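Local coordinates for protein acetone carboxylase alpha subunit (Xanthobacter autotrophicus Py2, PDB 5M45) that forms the alpha subunit of acetone carboxylase, a manganese-containing member of the hydantoinase B/oxoprolinase family that works within a six-chain assembly, at residues A318-T323 and T409-G414; E426-G431 and W546-G551. All coordinates share one frame; numbering follows the deposited sequence.

Contact 1 of 2, residues A318-T323 and T409-G414; sequences APCEMT and TALWRG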
loop_
_atom_site.group_PDB
_atom_site.type_symbol
_atom_site.label_atom_id
_atom_site.label_comp_id
_atom_site.label_asym_id
_atom_site.label_seq_id
_atom_site.Cartn_x
_atom_site.Cartn_y
_atom_site.Cartn_z
ATOM N N ALA A 318 24.066 16.848 10.413
ATOM C CA ALA A 318 23.341 17.033 11.678
ATOM C C ALA A 318 24.201 17.720 12.757
ATOM O O ALA A 318 24.768 17.049 13.635
ATOM C CB ALA A 318 22.830 15.673 12.202
ATOM N N PRO A 319 24.319 19.062 12.681
ATOM C CA PRO A 319 24.992 19.789 13.736
ATOM C C PRO A 319 24.037 19.973 14.945
ATOM O O PRO A 319 22.839 20.092 14.750
ATOM C CB PRO A 319 25.285 21.151 13.084
ATOM C CG PRO A 319 24.139 21.361 12.165
ATOM C CD PRO A 319 23.776 19.980 11.654
ATOM N N CYS A 320 24.588 20.005 16.161
ATOM C CA CYS A 320 23.813 20.199 17.373
ATOM C C CYS A 320 24.518 21.180 18.321
ATOM O O CYS A 320 25.719 21.001 18.631
ATOM C CB CYS A 320 23.604 18.877 18.117
ATOM S SG CYS A 320 22.650 19.110 19.663
ATOM N N GLU A 321 23.775 22.215 18.722
ATOM C CA GLU A 321 24.160 23.103 19.818
ATOM C C GLU A 321 23.393 22.646 21.066
ATOM O O GLU A 321 22.140 22.740 21.127
ATOM C CB GLU A 321 23.856 24.579 19.490
ATOM C CG GLU A 321 24.288 25.537 20.594
ATOM C CD GLU A 321 24.054 27.010 20.280
ATOM O OE1 GLU A 321 24.426 27.807 21.165
ATOM O OE2 GLU A 321 23.453 27.395 19.225
ATOM N N MET A 322 24.138 22.148 22.041
ATOM C CA MET A 322 23.565 21.575 23.278
ATOM C C MET A 322 23.848 22.567 24.442
ATOM O O MET A 322 24.999 22.898 24.674
ATOM C CB MET A 322 24.179 20.175 23.565
ATOM C CG MET A 322 23.851 19.525 24.932
ATOM S SD MET A 322 24.975 18.135 25.331
ATOM C CE MET A 322 24.530 16.966 23.997
ATOM N N THR A 323 22.811 23.016 25.139
ATOM C CA THR A 323 22.927 23.959 26.260
ATOM C C THR A 323 22.414 23.310 27.558
ATOM O O THR A 323 21.260 22.902 27.603
ATOM C CB THR A 323 22.116 25.256 25.993
ATOM O OG1 THR A 323 22.526 25.815 24.759
ATOM C CG2 THR A 323 22.364 26.318 27.083
ATOM N N THR A 409 24.895 9.771 17.647
ATOM C CA THR A 409 26.232 9.434 18.164
ATOM C C THR A 409 27.015 10.653 18.695
ATOM O O THR A 409 27.699 10.553 19.708
ATOM C CB THR A 409 27.051 8.600 17.154
ATOM O OG1 THR A 409 28.210 8.025 17.790
ATOM C CG2 THR A 409 27.458 9.436 15.962
ATOM N N ALA A 410 26.879 11.807 18.038
ATOM C CA ALA A 410 27.581 13.026 18.470
ATOM C C ALA A 410 27.141 13.520 19.860
ATOM O O ALA A 410 27.937 14.125 20.571
ATOM C CB ALA A 410 27.405 14.124 17.446
ATOM N N LEU A 411 25.898 13.241 20.265
ATOM C CA LEU A 411 25.395 13.713 21.552
ATOM C C LEU A 411 26.087 13.027 22.730
ATOM O O LEU A 411 26.289 13.646 23.772
ATOM C CB LEU A 411 23.864 13.609 21.659
ATOM C CG LEU A 411 23.087 14.118 20.399
ATOM C CD1 LEU A 411 21.573 14.036 20.540
ATOM C CD2 LEU A 411 23.442 15.528 19.950
ATOM N N TRP A 412 26.485 11.752 22.573
ATOM C CA TRP A 412 27.325 11.081 23.595
ATOM C C TRP A 412 28.642 11.825 23.844
ATOM O O TRP A 412 29.118 11.896 24.982
ATOM C CB TRP A 412 27.733 9.664 23.165
ATOM C CG TRP A 412 26.697 8.603 23.124
ATOM C CD1 TRP A 412 25.927 8.259 22.045
ATOM C CD2 TRP A 412 26.362 7.658 24.175
ATOM N NE1 TRP A 412 25.126 7.172 22.373
ATOM C CE2 TRP A 412 25.383 6.789 23.664
ATOM C CE3 TRP A 412 26.811 7.476 25.485
ATOM C CZ2 TRP A 412 24.825 5.749 24.417
ATOM C CZ3 TRP A 412 26.277 6.442 26.245
ATOM C CH2 TRP A 412 25.296 5.578 25.706
ATOM N N ARG A 413 29.253 12.373 22.784
ATOM C CA ARG A 413 30.500 13.098 22.939
ATOM C C ARG A 413 30.337 14.375 23.770
ATOM O O ARG A 413 31.158 14.676 24.661
ATOM C CB ARG A 413 31.143 13.425 21.579
ATOM C CG ARG A 413 31.514 12.190 20.778
ATOM C CD ARG A 413 32.557 12.473 19.663
ATOM N NE ARG A 413 32.132 13.530 18.749
ATOM C CZ ARG A 413 31.313 13.369 17.696
ATOM N NH1 ARG A 413 30.797 12.181 17.350
ATOM N NH2 ARG A 413 31.014 14.441 16.944
ATOM N N GLY A 414 29.277 15.133 23.501
ATOM C CA GLY A 414 29.022 16.328 24.303
ATOM C C GLY A 414 28.788 16.031 25.768
ATOM O O GLY A 414 29.407 16.647 26.647
#
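No aromatic ring enters the meeting of C320 and M322 with L411 and G414. The indole of W412 leaves from the far side of the helix and receives T409 O at its edge, in the ring plane, 3.7 Å from CD1 of W412. The flat group that does take part is the peptide after L411, whose oxygen lies 3.8 Å from M322 CE. M322 runs out nearly extended until a bend at chi3 (-65°) swings this methyl onto the helix, where it also touches L411 CB at 4.1 Å. Behind the methyl, SD passes the backbone of G414, which has no side chain to meet the methyl. L411 sends its CD2 branch to C320, 3.7 Å from SG, which stands anti to the backbone N (chi1 179°). The contact is therefore apolar packing of helix on sheet, with segment axes 9.6 Å apart and inclined by -30°. Strand 313-324, paired on its two sides with strands 286-297 and 330-333, offers this face to helix 401-422; L332 also packs against L411, Q290 against C320 and M322, and I356 and M359 of helix 349-361 cover more of the leucine.

Contact 2 of 2, residues E426-G431 and W546-G551; sequences EEVNAG and WGLMGG
L548 reaches across to A430 and V428 and carries the apolar part of this contact. Its CB meets the methyl of A430 at 3.9 Å, where the CA atoms of the two segments are nearest each other. From there CG, anti to the backbone N (chi1 -178°), continues the chain past A430. The side chain then forks: CD2 goes to V428 and lies 3.9 Å from its CG1, whereas CD1 turns away from both partners. V428 in turn presents CG1 by holding it anti to its own backbone N, and the two branched side chains pass each other at a slant. L548 also opens a type I' turn that ends at G551, closed by the bond from G551 N to L548 O.

Next to this patch the link is polar. A430 O and W546 O, both acceptors, face each other at 3.4 Å without a direct bond. One water joins the two segments instead, donating to A430 O at 2.8 Å and accepting from W546 N at 3.2 Å. The bend that places A430 is an Asx turn: N429 OD1 takes the N-H of G431 at 2.9 Å, with the donor in the carbonyl plane and an N-H...O angle of 148°. G431 follows with backbone angles that call for glycine.

P626 and F628 of a nearby loop pack on A430 and V428, and E426 and E427 form salt bridges with a chain of another protein in the assembly. With no direct hydrogen bond across it, the link between these two segments is apolar packing of aliphatic groups and one bridging water, which gives the buried carbonyl of A430 a donor.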
loop_
_atom_site.group_PDB
_atom_site.type_symbol
_atom_site.label_atom_id
_atom_site.label_comp_id
_atom_site.label_asym_id
_atom_site.label_seq_id
_atom_site.Cartn_x
_atom_site.Cartn_y
_atom_site.Cartn_z
ATOM N N GLU A 426 33.935 6.963 34.682
ATOM C CA GLU A 426 33.201 5.707 34.425
ATOM C C GLU A 426 32.028 5.836 33.426
ATOM O O GLU A 426 31.693 4.851 32.755
ATOM C CB GLU A 426 32.734 5.048 35.739
ATOM C CG GLU A 426 31.583 5.697 36.493
ATOM C CD GLU A 426 31.949 6.891 37.412
ATOM O OE1 GLU A 426 33.079 7.430 37.339
ATOM O OE2 GLU A 426 31.073 7.274 38.275
ATOM N N GLU A 427 31.431 7.021 33.337
ATOM C CA GLU A 427 30.270 7.278 32.472
ATOM C C GLU A 427 30.642 7.735 31.067
ATOM O O GLU A 427 29.777 7.743 30.187
ATOM C CB GLU A 427 29.340 8.332 33.084
ATOM C CG GLU A 427 28.787 7.976 34.466
ATOM C CD GLU A 427 27.719 6.883 34.467
ATOM O OE1 GLU A 427 27.334 6.369 33.376
ATOM O OE2 GLU A 427 27.200 6.528 35.584
ATOM N N VAL A 428 31.892 8.130 30.836
ATOM C CA VAL A 428 32.310 8.585 29.511
ATOM C C VAL A 428 32.098 7.459 28.459
ATOM O O VAL A 428 32.351 6.282 28.743
ATOM C CB VAL A 428 33.786 9.054 29.531
ATOM C CG1 VAL A 428 34.358 9.227 28.133
ATOM C CG2 VAL A 428 33.922 10.325 30.370
ATOM N N ASN A 429 31.621 7.845 27.266
ATOM C CA ASN A 429 31.472 6.910 26.142
ATOM C C ASN A 429 31.580 7.731 24.863
ATOM O O ASN A 429 30.834 8.723 24.681
ATOM C CB ASN A 429 30.140 6.180 26.262
ATOM C CG ASN A 429 29.957 5.066 25.235
ATOM O OD1 ASN A 429 29.996 5.297 24.030
ATOM N ND2 ASN A 429 29.701 3.842 25.722
ATOM N N ALA A 430 32.535 7.370 23.998
ATOM C CA ALA A 430 32.805 8.138 22.788
ATOM C C ALA A 430 31.667 8.095 21.751
ATOM O O ALA A 430 31.683 8.883 20.822
ATOM C CB ALA A 430 34.105 7.668 22.160
ATOM N N GLY A 431 30.708 7.168 21.905
ATOM C CA GLY A 431 29.493 7.147 21.091
ATOM C C GLY A 431 29.123 5.787 20.511
ATOM O O GLY A 431 29.863 4.806 20.622
ATOM N N TRP A 546 32.643 9.564 15.717
ATOM C CA TRP A 546 33.985 10.139 15.850
ATOM C C TRP A 546 34.561 9.631 17.194
ATOM O O TRP A 546 33.813 9.431 18.178
ATOM C CB TRP A 546 33.968 11.696 15.896
ATOM C CG TRP A 546 33.492 12.474 14.687
ATOM C CD1 TRP A 546 32.801 12.009 13.596
ATOM C CD2 TRP A 546 33.650 13.891 14.472
ATOM N NE1 TRP A 546 32.514 13.041 12.731
ATOM C CE2 TRP A 546 33.025 14.204 13.241
ATOM C CE3 TRP A 546 34.240 14.931 15.215
ATOM C CZ2 TRP A 546 33.029 15.511 12.706
ATOM C CZ3 TRP A 546 34.251 16.205 14.704
ATOM C CH2 TRP A 546 33.624 16.499 13.464
ATOM N N GLY A 547 35.875 9.479 17.251
ATOM C CA GLY A 547 36.569 9.295 18.506
ATOM C C GLY A 547 36.583 10.553 19.370
ATOM O O GLY A 547 36.291 11.667 18.889
ATOM N N LEU A 548 36.931 10.398 20.641
ATOM C CA LEU A 548 36.852 11.474 21.625
ATOM C C LEU A 548 38.232 11.762 22.229
ATOM O O LEU A 548 38.964 10.825 22.581
ATOM C CB LEU A 548 35.861 11.052 22.734
ATOM C CG LEU A 548 35.539 12.000 23.897
ATOM C CD1 LEU A 548 34.985 13.315 23.393
ATOM C CD2 LEU A 548 34.531 11.409 24.881
ATOM N N MET A 549 38.547 13.045 22.393
ATOM C CA MET A 549 39.753 13.526 23.102
ATOM C C MET A 549 41.062 12.862 22.607
ATOM O O MET A 549 41.964 12.528 23.397
ATOM C CB MET A 549 39.577 13.365 24.610
ATOM C CG MET A 549 38.559 14.301 25.239
ATOM S SD MET A 549 37.959 13.744 26.863
ATOM C CE MET A 549 36.626 14.919 27.050
ATOM N N GLY A 550 41.139 12.670 21.292
ATOM C CA GLY A 550 42.319 12.101 20.645
ATOM C C GLY A 550 42.102 10.765 19.943
ATOM O O GLY A 550 42.978 10.312 19.186
ATOM N N GLY A 551 40.989 10.103 20.250
ATOM C CA GLY A 551 40.609 8.859 19.608
ATOM C C GLY A 551 40.096 9.056 18.192
ATOM O O GLY A 551 39.749 10.193 17.792
HETATM O O HOH W 1 30.772 9.359 18.267
#

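Overall arrangement
The two contacts follow one another along the chain, contact 1 closing before contact 2 opens, and their centres lie 13 Å apart on the same side of the chain's centre. Helix 401-422 joins them: one side of it packs on the mixed sheet, and the loop 426-431 that follows folds back against it. There R413 CG meets A430 O at 3.3 Å and W412 CB meets N429 O at 3.6 Å. The hydroxyl of S416 hydrogen-bonds to the backbone oxygens of W412 and N429. Strand 286-297 adds a second tie, since R413 NH2 bonds to V291 O and W546 packs on V291 and F293. Both contacts are buried and touch each other through the helix.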